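Local coordinates for serine protease pet (Escherichia coli, PDB 4OM9), which probably acts as a secreted serine protease and enterotoxin of the autotransporter family, with alpha-fodrin as its likely target, at residues Ile397-Gly402 / Ala420-Thr425; Phe424-Gly429 / Ala445-Thr450; Asp622-Lys627 / Thr635-Ile640. All blocks are in the same frame, centred on the assembly; numbering follows the deposited sequence.

Interactions 1 and 2 belong to successive coils of the beta-helix and share F424 and T425. Interaction 1 is buried. It pairs strands 397-399 and 422-424 through backbone hydrogen bonds and apolar side chains. Interaction 2 takes over where strand 422-424 ends and joins two turns, partly buried, with D447 as the main polar grip and F424 as the apolar one. Interaction 3 is a surface contact between the two arms of an antiparallel excursion from the beta-helix. Its chemistry is mostly polar, with an arginine lying flat over a tyrosine. It reaches the others by packing of F423 on T635 and a probable hydrogen bond between G626 N and T446 O.

Interaction 1: Ile397-Gly402 / Ala420-Thr425; sequences IYVAGG and AGIFFT
V399 and F424 lie side by side and point the same way. F424 CD2 is 3.8 Å from V399 CB. F424 CG is anti to the carbonyl carbon (chi1 -47°), which swings the ring back along the strand toward I422. I422 shares this face and crosses both I397 and V399 at a slant. Its CD1 touches V399 CG2 at 3.9 Å and I397 CG2 at 4.0 Å.

Y398 and F423 occupy the other face. The F423 ring turns its edge to the backbone of the adjacent strand: I397 O lies in the ring plane, 3.4 Å from F423 CD1. T425 crosses Y398 obliquely, and T425 OG1 comes to 3.2 Å from Y398 CE2. The hydroxyl of Y398 bonds to E113 and to S87 N, which fixes the far end of the ring.

The parallel backbones hold this register. I397 N donates to G421 O, F423 N to I397 O, and V399 N to F423 O at 2.7 Å. V399 O then accepts T425 N at 2.9 Å, and T425 OG1 adds a weak bond to the same oxygen.

This is the stacking of successive coils of a parallel beta-helix, I397 on I422. Strand 379-381 flanks 397-399, and strand 444-445 flanks 422-424. F440 of strand 438-440 packs on I422, while I629 of strand 629-630 covers F423 and T425.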
ATOM      1  N   ILE A 397       4.579 -26.887   2.587  1.00 29.27           N
ATOM      2  CA  ILE A 397       3.348 -26.502   1.914  1.00 27.16           C
ATOM      3  C   ILE A 397       3.571 -25.416   0.847  1.00 27.45           C
ATOM      4  O   ILE A 397       4.268 -24.417   1.093  1.00 28.18           O
ATOM      5  CB  ILE A 397       2.315 -26.015   2.928  1.00 25.25           C
ATOM      6  CG1 ILE A 397       1.991 -27.136   3.909  1.00 27.82           C
ATOM      7  CG2 ILE A 397       1.051 -25.516   2.221  1.00 23.66           C
ATOM      8  CD1 ILE A 397       1.211 -26.703   5.114  1.00 25.92           C
ATOM      9  N   TYR A 398       2.974 -25.618  -0.333  1.00 29.64           N
ATOM     10  CA  TYR A 398       3.039 -24.665  -1.443  1.00 27.16           C
ATOM     11  C   TYR A 398       1.637 -24.173  -1.737  1.00 25.77           C
ATOM     12  O   TYR A 398       0.736 -24.960  -2.014  1.00 26.64           O
ATOM     13  CB  TYR A 398       3.688 -25.320  -2.651  1.00 28.28           C
ATOM     14  CG  TYR A 398       3.567 -24.694  -4.043  1.00 26.58           C
ATOM     15  CD1 TYR A 398       2.507 -25.030  -4.878  1.00 26.87           C
ATOM     16  CD2 TYR A 398       4.588 -23.881  -4.566  1.00 28.21           C
ATOM     17  CE1 TYR A 398       2.429 -24.537  -6.172  1.00 27.50           C
ATOM     18  CE2 TYR A 398       4.513 -23.358  -5.861  1.00 27.26           C
ATOM     19  CZ  TYR A 398       3.424 -23.701  -6.660  1.00 28.55           C
ATOM     20  OH  TYR A 398       3.309 -23.249  -7.948  1.00 27.42           O
ATOM     21  N   VAL A 399       1.451 -22.862  -1.599  1.00 25.03           N
ATOM     22  CA  VAL A 399       0.156 -22.229  -1.779  1.00 24.29           C
ATOM     23  C   VAL A 399       0.194 -21.397  -3.050  1.00 24.79           C
ATOM     24  O   VAL A 399       1.017 -20.479  -3.174  1.00 24.52           O
ATOM     25  CB  VAL A 399      -0.197 -21.360  -0.581  1.00 23.83           C
ATOM     26  CG1 VAL A 399      -1.638 -20.865  -0.657  1.00 20.58           C
ATOM     27  CG2 VAL A 399       0.050 -22.151   0.705  1.00 22.77           C
ATOM     28  N   ALA A 400      -0.672 -21.726  -4.000  1.00 22.94           N
ATOM     29  CA  ALA A 400      -0.661 -21.043  -5.292  1.00 24.22           C
ATOM     30  C   ALA A 400      -2.039 -20.576  -5.764  1.00 23.32           C
ATOM     31  O   ALA A 400      -3.070 -21.174  -5.435  1.00 24.31           O
ATOM     32  CB  ALA A 400      -0.040 -21.952  -6.352  1.00 25.17           C
ATOM     33  N   GLY A 401      -2.048 -19.473  -6.512  1.00 28.52           N
ATOM     34  CA  GLY A 401      -3.148 -19.193  -7.418  1.00 31.84           C
ATOM     35  C   GLY A 401      -4.204 -18.246  -6.913  1.00 32.55           C
ATOM     36  O   GLY A 401      -5.033 -17.760  -7.690  1.00 29.17           O
ATOM     37  N   GLY A 402      -4.215 -18.015  -5.607  1.00 24.61           N
ATOM     38  CA  GLY A 402      -5.093 -16.995  -5.046  1.00 22.91           C
ATOM     39  C   GLY A 402      -6.116 -17.405  -4.000  1.00 23.70           C
ATOM     40  O   GLY A 402      -6.145 -16.846  -2.909  1.00 22.28           O
ATOM     41  N   ALA A 420       8.996 -21.959   8.257  1.00 28.60           N
ATOM     42  CA  ALA A 420       7.942 -22.794   8.847  1.00 27.91           C
ATOM     43  C   ALA A 420       7.297 -23.676   7.779  1.00 27.83           C
ATOM     44  O   ALA A 420       6.116 -24.039   7.869  1.00 27.23           O
ATOM     45  CB  ALA A 420       6.894 -21.936   9.538  1.00 27.23           C
ATOM     46  N   GLY A 421       8.084 -23.997   6.756  1.00 31.74           N
ATOM     47  CA  GLY A 421       7.677 -24.927   5.724  1.00 33.32           C
ATOM     48  C   GLY A 421       6.430 -24.567   4.936  1.00 31.02           C
ATOM     49  O   GLY A 421       5.704 -25.462   4.514  1.00 29.58           O
ATOM     50  N   ILE A 422       6.180 -23.275   4.729  1.00 28.09           N
ATOM     51  CA  ILE A 422       5.088 -22.871   3.859  1.00 27.85           C
ATOM     52  C   ILE A 422       5.532 -21.741   2.911  1.00 28.48           C
ATOM     53  O   ILE A 422       6.347 -20.863   3.242  1.00 28.83           O
ATOM     54  CB  ILE A 422       3.831 -22.485   4.689  1.00 27.04           C
ATOM     55  CG1 ILE A 422       2.645 -22.168   3.766  1.00 26.86           C
ATOM     56  CG2 ILE A 422       4.130 -21.364   5.693  1.00 26.95           C
ATOM     57  CD1 ILE A 422       1.287 -22.235   4.436  1.00 26.12           C
ATOM     58  N   PHE A 423       5.031 -21.819   1.691  1.00 29.34           N
ATOM     59  CA  PHE A 423       5.540 -21.025   0.588  1.00 31.98           C
ATOM     60  C   PHE A 423       4.343 -20.632  -0.239  1.00 31.29           C
ATOM     61  O   PHE A 423       3.464 -21.455  -0.486  1.00 31.14           O
ATOM     62  CB  PHE A 423       6.570 -21.809  -0.242  1.00 32.56           C
ATOM     63  CG  PHE A 423       7.716 -22.348   0.577  1.00 34.17           C
ATOM     64  CD1 PHE A 423       7.583 -23.539   1.293  1.00 30.76           C
ATOM     65  CD2 PHE A 423       8.920 -21.653   0.653  1.00 35.40           C
ATOM     66  CE1 PHE A 423       8.628 -24.018   2.080  1.00 34.52           C
ATOM     67  CE2 PHE A 423       9.969 -22.127   1.435  1.00 33.03           C
ATOM     68  CZ  PHE A 423       9.823 -23.309   2.144  1.00 34.56           C
ATOM     69  N   PHE A 424       4.303 -19.361  -0.631  1.00 29.76           N
ATOM     70  CA  PHE A 424       3.181 -18.807  -1.352  1.00 29.75           C
ATOM     71  C   PHE A 424       3.692 -18.243  -2.658  1.00 30.78           C
ATOM     72  O   PHE A 424       4.399 -17.246  -2.618  1.00 31.32           O
ATOM     73  CB  PHE A 424       2.505 -17.686  -0.566  1.00 29.35           C
ATOM     74  CG  PHE A 424       2.236 -17.995   0.895  1.00 28.49           C
ATOM     75  CD1 PHE A 424       3.246 -17.919   1.837  1.00 28.48           C
ATOM     76  CD2 PHE A 424       0.950 -18.277   1.328  1.00 27.77           C
ATOM     77  CE1 PHE A 424       2.989 -18.195   3.178  1.00 27.78           C
ATOM     78  CE2 PHE A 424       0.682 -18.530   2.676  1.00 27.07           C
ATOM     79  CZ  PHE A 424       1.699 -18.506   3.597  1.00 27.08           C
ATOM     80  N   THR A 425       3.378 -18.873  -3.803  1.00 31.13           N
ATOM     81  CA  THR A 425       3.735 -18.271  -5.086  1.00 32.19           C
ATOM     82  C   THR A 425       2.749 -17.214  -5.491  1.00 32.33           C
ATOM     83  O   THR A 425       1.955 -16.745  -4.689  1.00 31.67           O
ATOM     84  CB  THR A 425       3.751 -19.236  -6.282  1.00 32.68           C
ATOM     85  OG1 THR A 425       3.147 -20.479  -5.936  1.00 35.01           O
ATOM     86  CG2 THR A 425       5.134 -19.419  -6.855  1.00 33.65           C
TER

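Interaction 2: Phe424-Gly429 / Ala445-Thr450; sequences FTENGG and ATDSGT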
ATOM      1  N   PHE A 424       4.303 -19.361  -0.631  1.00 29.76           N
ATOM      2  CA  PHE A 424       3.181 -18.807  -1.352  1.00 29.75           C
ATOM      3  C   PHE A 424       3.692 -18.243  -2.658  1.00 30.78           C
ATOM      4  O   PHE A 424       4.399 -17.246  -2.618  1.00 31.32           O
ATOM      5  CB  PHE A 424       2.505 -17.686  -0.566  1.00 29.35           C
ATOM      6  CG  PHE A 424       2.236 -17.995   0.895  1.00 28.49           C
ATOM      7  CD1 PHE A 424       3.246 -17.919   1.837  1.00 28.48           C
ATOM      8  CD2 PHE A 424       0.950 -18.277   1.328  1.00 27.77           C
ATOM      9  CE1 PHE A 424       2.989 -18.195   3.178  1.00 27.78           C
ATOM     10  CE2 PHE A 424       0.682 -18.530   2.676  1.00 27.07           C
ATOM     11  CZ  PHE A 424       1.699 -18.506   3.597  1.00 27.08           C
ATOM     12  N   THR A 425       3.378 -18.873  -3.803  1.00 31.13           N
ATOM     13  CA  THR A 425       3.735 -18.271  -5.086  1.00 32.19           C
ATOM     14  C   THR A 425       2.749 -17.214  -5.491  1.00 32.33           C
ATOM     15  O   THR A 425       1.955 -16.745  -4.689  1.00 31.67           O
ATOM     16  CB  THR A 425       3.751 -19.236  -6.282  1.00 32.68           C
ATOM     17  OG1 THR A 425       3.147 -20.479  -5.936  1.00 35.01           O
ATOM     18  CG2 THR A 425       5.134 -19.419  -6.855  1.00 33.65           C
ATOM     19  N   GLU A 426       2.789 -16.931  -6.792  1.00 33.28           N
ATOM     20  CA  GLU A 426       1.988 -15.922  -7.455  1.00 34.25           C
ATOM     21  C   GLU A 426       0.539 -16.022  -7.009  1.00 32.88           C
ATOM     22  O   GLU A 426      -0.050 -17.108  -7.043  1.00 32.31           O
ATOM     23  CB  GLU A 426       2.109 -16.083  -8.986  1.00 37.18           C
ATOM     24  CG  GLU A 426       1.659 -14.872  -9.816  1.00 46.60           C
ATOM     25  CD  GLU A 426       1.793 -15.106 -11.331  1.00 55.35           C
ATOM     26  OE1 GLU A 426       2.615 -14.417 -11.968  1.00 56.60           O
ATOM     27  OE2 GLU A 426       1.078 -15.981 -11.880  1.00 56.43           O
ATOM     28  N   ASN A 427       0.008 -14.891  -6.549  1.00 32.83           N
ATOM     29  CA  ASN A 427      -1.380 -14.730  -6.096  1.00 32.17           C
ATOM     30  C   ASN A 427      -1.647 -15.344  -4.729  1.00 30.99           C
ATOM     31  O   ASN A 427      -2.675 -15.064  -4.107  1.00 30.45           O
ATOM     32  CB  ASN A 427      -2.360 -15.283  -7.131  1.00 32.35           C
ATOM     33  CG  ASN A 427      -2.366 -14.461  -8.428  1.00 36.18           C
ATOM     34  OD1 ASN A 427      -2.203 -13.238  -8.407  1.00 37.08           O
ATOM     35  ND2 ASN A 427      -2.541 -15.136  -9.555  1.00 40.78           N
ATOM     36  N   GLY A 428      -0.720 -16.176  -4.267  1.00 30.68           N
ATOM     37  CA  GLY A 428      -0.749 -16.715  -2.922  1.00 32.01           C
ATOM     38  C   GLY A 428      -2.028 -17.373  -2.441  1.00 32.64           C
ATOM     39  O   GLY A 428      -2.655 -18.158  -3.164  1.00 29.88           O
ATOM     40  N   GLY A 429      -2.400 -17.028  -1.207  1.00 28.79           N
ATOM     41  CA  GLY A 429      -3.559 -17.576  -0.526  1.00 27.48           C
ATOM     42  C   GLY A 429      -3.554 -17.117   0.927  1.00 28.52           C
ATOM     43  O   GLY A 429      -2.844 -16.164   1.267  1.00 33.71           O
ATOM     44  N   ALA A 445       6.689 -15.346   1.018  1.00 25.06           N
ATOM     45  CA  ALA A 445       5.553 -14.846   0.259  1.00 24.11           C
ATOM     46  C   ALA A 445       6.091 -14.087  -0.917  1.00 24.44           C
ATOM     47  O   ALA A 445       7.027 -13.319  -0.724  1.00 25.52           O
ATOM     48  CB  ALA A 445       4.689 -13.953   1.134  1.00 24.19           C
ATOM     49  N   THR A 446       5.559 -14.300  -2.132  1.00 31.02           N
ATOM     50  CA  THR A 446       6.068 -13.538  -3.282  1.00 33.10           C
ATOM     51  C   THR A 446       5.319 -12.246  -3.495  1.00 31.01           C
ATOM     52  O   THR A 446       5.878 -11.315  -4.022  1.00 32.16           O
ATOM     53  CB  THR A 446       6.028 -14.324  -4.631  1.00 36.06           C
ATOM     54  OG1 THR A 446       4.672 -14.603  -5.025  1.00 34.98           O
ATOM     55  CG2 THR A 446       6.710 -15.599  -4.470  1.00 36.85           C
ATOM     56  N   ASP A 447       4.060 -12.187  -3.093  1.00 24.86           N
ATOM     57  CA  ASP A 447       3.269 -11.002  -3.372  1.00 25.22           C
ATOM     58  C   ASP A 447       2.107 -10.795  -2.408  1.00 25.09           C
ATOM     59  O   ASP A 447       1.805 -11.634  -1.583  1.00 24.73           O
ATOM     60  CB  ASP A 447       2.732 -11.039  -4.825  1.00 25.38           C
ATOM     61  CG  ASP A 447       1.784 -12.226  -5.086  1.00 25.79           C
ATOM     62  OD1 ASP A 447       0.931 -12.513  -4.222  1.00 24.88           O
ATOM     63  OD2 ASP A 447       1.869 -12.845  -6.174  1.00 25.19           O
ATOM     64  N   SER A 448       1.421  -9.680  -2.581  1.00 25.51           N
ATOM     65  CA  SER A 448       0.364  -9.281  -1.677  1.00 25.97           C
ATOM     66  C   SER A 448      -0.927 -10.023  -1.917  1.00 26.11           C
ATOM     67  O   SER A 448      -1.974  -9.619  -1.407  1.00 26.66           O
ATOM     68  CB  SER A 448       0.118  -7.782  -1.804  1.00 26.43           C
ATOM     69  OG  SER A 448      -0.150  -7.459  -3.141  1.00 31.03           O
ATOM     70  N   GLY A 449      -0.865 -11.080  -2.726  1.00 28.01           N
ATOM     71  CA  GLY A 449      -1.953 -12.036  -2.802  1.00 26.47           C
ATOM     72  C   GLY A 449      -2.003 -12.890  -1.533  1.00 27.37           C
ATOM     73  O   GLY A 449      -3.030 -13.499  -1.230  1.00 29.76           O
ATOM     74  N   THR A 450      -0.889 -12.924  -0.801  1.00 26.42           N
ATOM     75  CA  THR A 450      -0.783 -13.666   0.450  1.00 28.84           C
ATOM     76  C   THR A 450      -1.251 -12.845   1.658  1.00 32.33           C
ATOM     77  O   THR A 450      -0.876 -11.675   1.823  1.00 32.99           O
ATOM     78  CB  THR A 450       0.678 -14.121   0.708  1.00 26.79           C
ATOM     79  OG1 THR A 450       1.090 -15.019  -0.324  1.00 27.49           O
ATOM     80  CG2 THR A 450       0.819 -14.797   2.060  1.00 26.79           C
TER
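F424 and A445 pair in parallel, with T446 N bonded to F424 O at 3.2 Å, before both chains leave the sheet in turns. These are successive turns of the parallel beta-helix. T425-G428 is a type II turn and D447-T450 a type I turn.

D447 ties the two together. Its CG sits between the backbone N and the carbonyl carbon (chi1 63°), and the carboxylate reaches the neighbouring turn. OD2 accepts N427 N at 2.8 Å through its syn lone pair, in a nearly straight bond of 168°. OD1 is used within the turn of D447 itself. It takes G449 N at 2.7 Å, on the anti side and out of the carboxylate plane, which makes an Asx turn. One side chain thus braces its own turn and grips the preceding one. E426 CA also lies against D447 OD2, at 3.3 Å.

T450 packs on F424 at about a right angle. Its CG2 stands over the centre of the ring, 3.5 Å above the plane, as a CH-pi contact. T450 OG1 lies beside the backbone N (chi1 -63°), which leaves CG2 anti to that N and over the ring. OG1 comes to 3.0 Å from F424 CB, a short approach. T446 uses its methyl differently: CG2 lies 3.4 Å from F424 O, beside the backbone bond.

Beyond the turns, strands 429-432 and 451-453 resume the pairing. At their start T450 CA approaches G429 O to 3.3 Å, in a CA-H...O contact.

Interaction 3: Asp622-Lys627 / Thr635-Ile640; sequences DLYSGK and TFRQDI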
ATOM      1  N   ASP A 622      12.754  -5.499  -3.898  1.00 32.78           N
ATOM      2  CA  ASP A 622      13.126  -6.901  -3.964  1.00 32.92           C
ATOM      3  C   ASP A 622      13.319  -7.240  -5.432  1.00 31.94           C
ATOM      4  O   ASP A 622      12.374  -7.190  -6.210  1.00 33.39           O
ATOM      5  CB  ASP A 622      12.026  -7.753  -3.294  1.00 33.09           C
ATOM      6  CG  ASP A 622      12.230  -9.282  -3.436  1.00 30.06           C
ATOM      7  OD1 ASP A 622      13.313  -9.743  -3.860  1.00 30.37           O
ATOM      8  OD2 ASP A 622      11.281 -10.018  -3.084  1.00 29.62           O
ATOM      9  N   LEU A 623      14.544  -7.564  -5.821  1.00 31.98           N
ATOM     10  CA  LEU A 623      14.818  -7.939  -7.194  1.00 32.50           C
ATOM     11  C   LEU A 623      14.098  -9.230  -7.656  1.00 34.01           C
ATOM     12  O   LEU A 623      14.074  -9.532  -8.854  1.00 32.37           O
ATOM     13  CB  LEU A 623      16.316  -8.085  -7.399  1.00 33.22           C
ATOM     14  CG  LEU A 623      17.075  -6.757  -7.280  1.00 39.42           C
ATOM     15  CD1 LEU A 623      18.568  -6.953  -7.516  1.00 45.23           C
ATOM     16  CD2 LEU A 623      16.498  -5.713  -8.249  1.00 36.32           C
ATOM     17  N   TYR A 624      13.508  -9.977  -6.726  1.00 31.58           N
ATOM     18  CA  TYR A 624      12.754 -11.163  -7.102  1.00 30.72           C
ATOM     19  C   TYR A 624      11.340 -11.095  -6.585  1.00 30.22           C
ATOM     20  O   TYR A 624      10.646 -12.122  -6.487  1.00 29.81           O
ATOM     21  CB  TYR A 624      13.415 -12.430  -6.588  1.00 30.48           C
ATOM     22  CG  TYR A 624      14.787 -12.680  -7.142  1.00 32.88           C
ATOM     23  CD1 TYR A 624      14.959 -13.051  -8.473  1.00 38.40           C
ATOM     24  CD2 TYR A 624      15.915 -12.570  -6.335  1.00 34.06           C
ATOM     25  CE1 TYR A 624      16.220 -13.297  -8.991  1.00 40.27           C
ATOM     26  CE2 TYR A 624      17.183 -12.802  -6.847  1.00 44.52           C
ATOM     27  CZ  TYR A 624      17.328 -13.170  -8.176  1.00 46.78           C
ATOM     28  OH  TYR A 624      18.581 -13.415  -8.691  1.00 51.88           O
ATOM     29  N   SER A 625      10.917  -9.886  -6.257  1.00 30.36           N
ATOM     30  CA  SER A 625       9.522  -9.619  -5.959  1.00 30.15           C
ATOM     31  C   SER A 625       8.596 -10.229  -7.033  1.00 30.83           C
ATOM     32  O   SER A 625       8.820 -10.058  -8.238  1.00 30.79           O
ATOM     33  CB  SER A 625       9.312  -8.102  -5.859  1.00 30.57           C
ATOM     34  OG  SER A 625       7.947  -7.787  -5.733  1.00 30.58           O
ATOM     35  N   GLY A 626       7.569 -10.951  -6.603  1.00 29.89           N
ATOM     36  CA  GLY A 626       6.641 -11.545  -7.535  1.00 30.07           C
ATOM     37  C   GLY A 626       7.157 -12.837  -8.128  1.00 29.88           C
ATOM     38  O   GLY A 626       6.391 -13.586  -8.716  1.00 29.91           O
ATOM     39  N   LYS A 627       8.447 -13.117  -7.980  1.00 30.51           N
ATOM     40  CA  LYS A 627       8.982 -14.416  -8.410  1.00 29.62           C
ATOM     41  C   LYS A 627       9.939 -15.004  -7.360  1.00 31.19           C
ATOM     42  O   LYS A 627      11.052 -15.441  -7.676  1.00 29.82           O
ATOM     43  CB  LYS A 627       9.677 -14.280  -9.780  1.00 30.16           C
ATOM     44  CG  LYS A 627      10.707 -13.178  -9.880  1.00 33.37           C
ATOM     45  CD  LYS A 627      10.812 -12.659 -11.311  1.00 32.01           C
ATOM     46  CE  LYS A 627      12.023 -13.223 -12.038  1.00 37.28           C
ATOM     47  NZ  LYS A 627      12.059 -12.762 -13.472  1.00 39.92           N
ATOM     48  N   THR A 635      11.320 -23.594  -2.038  1.00 34.55           N
ATOM     49  CA  THR A 635      12.532 -22.841  -1.821  1.00 36.03           C
ATOM     50  C   THR A 635      12.210 -21.378  -2.126  1.00 35.02           C
ATOM     51  O   THR A 635      11.362 -21.078  -2.971  1.00 36.52           O
ATOM     52  CB  THR A 635      13.683 -23.387  -2.693  1.00 37.77           C
ATOM     53  OG1 THR A 635      14.186 -24.588  -2.091  1.00 42.37           O
ATOM     54  CG2 THR A 635      14.825 -22.384  -2.777  1.00 43.54           C
ATOM     55  N   PHE A 636      12.870 -20.477  -1.418  1.00 31.29           N
ATOM     56  CA  PHE A 636      12.553 -19.059  -1.466  1.00 30.92           C
ATOM     57  C   PHE A 636      13.811 -18.253  -1.690  1.00 33.31           C
ATOM     58  O   PHE A 636      14.843 -18.524  -1.075  1.00 34.60           O
ATOM     59  CB  PHE A 636      11.871 -18.651  -0.172  1.00 33.41           C
ATOM     60  CG  PHE A 636      11.645 -17.183  -0.024  1.00 33.29           C
ATOM     61  CD1 PHE A 636      10.489 -16.591  -0.515  1.00 29.13           C
ATOM     62  CD2 PHE A 636      12.571 -16.400   0.646  1.00 30.62           C
ATOM     63  CE1 PHE A 636      10.276 -15.238  -0.338  1.00 30.30           C
ATOM     64  CE2 PHE A 636      12.362 -15.042   0.818  1.00 29.86           C
ATOM     65  CZ  PHE A 636      11.219 -14.460   0.333  1.00 30.34           C
ATOM     66  N   ARG A 637      13.708 -17.270  -2.578  1.00 31.65           N
ATOM     67  CA  ARG A 637      14.813 -16.386  -2.920  1.00 31.65           C
ATOM     68  C   ARG A 637      14.394 -14.941  -2.637  1.00 31.55           C
ATOM     69  O   ARG A 637      13.216 -14.585  -2.778  1.00 31.28           O
ATOM     70  CB  ARG A 637      15.213 -16.577  -4.397  1.00 38.42           C
ATOM     71  CG  ARG A 637      14.539 -15.590  -5.367  1.00 40.22           C
ATOM     72  CD  ARG A 637      13.828 -16.192  -6.581  1.00 38.34           C
ATOM     73  NE  ARG A 637      14.709 -16.377  -7.733  1.00 38.49           N
ATOM     74  CZ  ARG A 637      14.300 -16.480  -8.999  1.00 36.98           C
ATOM     75  NH1 ARG A 637      13.015 -16.382  -9.315  1.00 32.06           N
ATOM     76  NH2 ARG A 637      15.190 -16.663  -9.961  1.00 38.69           N
ATOM     77  N   GLN A 638      15.341 -14.112  -2.201  1.00 36.43           N
ATOM     78  CA  GLN A 638      15.080 -12.680  -2.050  1.00 36.54           C
ATOM     79  C   GLN A 638      16.386 -11.909  -2.144  1.00 37.31           C
ATOM     80  O   GLN A 638      17.404 -12.344  -1.625  1.00 40.15           O
ATOM     81  CB  GLN A 638      14.359 -12.368  -0.725  1.00 31.75           C
ATOM     82  CG  GLN A 638      13.969 -10.877  -0.568  1.00 31.78           C
ATOM     83  CD  GLN A 638      12.965 -10.617   0.570  1.00 32.70           C
ATOM     84  OE1 GLN A 638      13.334 -10.516   1.752  1.00 31.34           O
ATOM     85  NE2 GLN A 638      11.695 -10.479   0.208  1.00 30.09           N
ATOM     86  N   ASP A 639      16.350 -10.782  -2.847  1.00 41.45           N
ATOM     87  CA  ASP A 639      17.517  -9.926  -3.015  1.00 43.79           C
ATOM     88  C   ASP A 639      17.073  -8.480  -2.918  1.00 41.91           C
ATOM     89  O   ASP A 639      16.311  -7.988  -3.746  1.00 42.55           O
ATOM     90  CB  ASP A 639      18.215 -10.176  -4.355  1.00 53.29           C
ATOM     91  CG  ASP A 639      19.581  -9.516  -4.432  1.00 53.79           C
ATOM     92  OD1 ASP A 639      19.948  -8.782  -3.495  1.00 53.44           O
ATOM     93  OD2 ASP A 639      20.299  -9.732  -5.423  1.00 60.55           O
ATOM     94  N   ILE A 640      17.567  -7.804  -1.894  1.00 41.06           N
ATOM     95  CA  ILE A 640      17.053  -6.504  -1.527  1.00 39.49           C
ATOM     96  C   ILE A 640      17.992  -5.374  -1.915  1.00 43.47           C
ATOM     97  O   ILE A 640      19.193  -5.436  -1.668  1.00 43.90           O
ATOM     98  CB  ILE A 640      16.776  -6.449  -0.017  1.00 34.72           C
ATOM     99  CG1 ILE A 640      15.605  -7.365   0.319  1.00 34.90           C
ATOM    100  CG2 ILE A 640      16.452  -5.036   0.421  1.00 33.94           C
ATOM    101  CD1 ILE A 640      15.462  -7.598   1.777  1.00 30.92           C
TER
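R637 lays its guanidinium flat over one face of the Y624 ring, with the two planes 9° apart. R637 NE sits 3.4 Å above the ring, offset toward the rim. The side chain is bent at chi2 and chi3, which carries CG and CD across the same face before the guanidinium follows. R637 CD makes a CH-pi contact there. The edge of the guanidinium is used as well: NH1 donates to K627 O at 2.7 Å, in the carbonyl plane and close to its own plane. Face and edge together fix the rotation of the group. Y624 CE2 also meets D639 CB at 3.8 Å.

D622 is the polar centre. Its CG is anti to the backbone N (chi1 174°), which turns the carboxylate over the next residues and toward 635-640. OD1 takes Y624 N at 2.9 Å from above the carboxylate plane. It also accepts a weak bond from D639 N. OD2 accepts another weak bond, from Q638 NE2 at 3.3 Å, but its stronger partner is H474, and N628 bonds to it too. Q638 has an extended chain that crosses D622 at about a right angle, and the amide stands nearly perpendicular to the carboxylate. Its OE1 is held by I472 N.

L623 and D639 run side by side. Their strongest tie is through the backbone, L623 N to D639 O at 2.8 Å, while L623 CD1 lies 3.9 Å from D639 OD2.

D622 and I640 form an antiparallel non-hydrogen-bonded pair where strand 618-622 ends and strand 640-644 begins. Between them strands 629-630 and 635-636 form a short hairpin. This hairpin-like excursion folds back on the beta-helix coils, G626 on T446 and Q638 on I472, with an Asx turn inside the type I turn D622-S625.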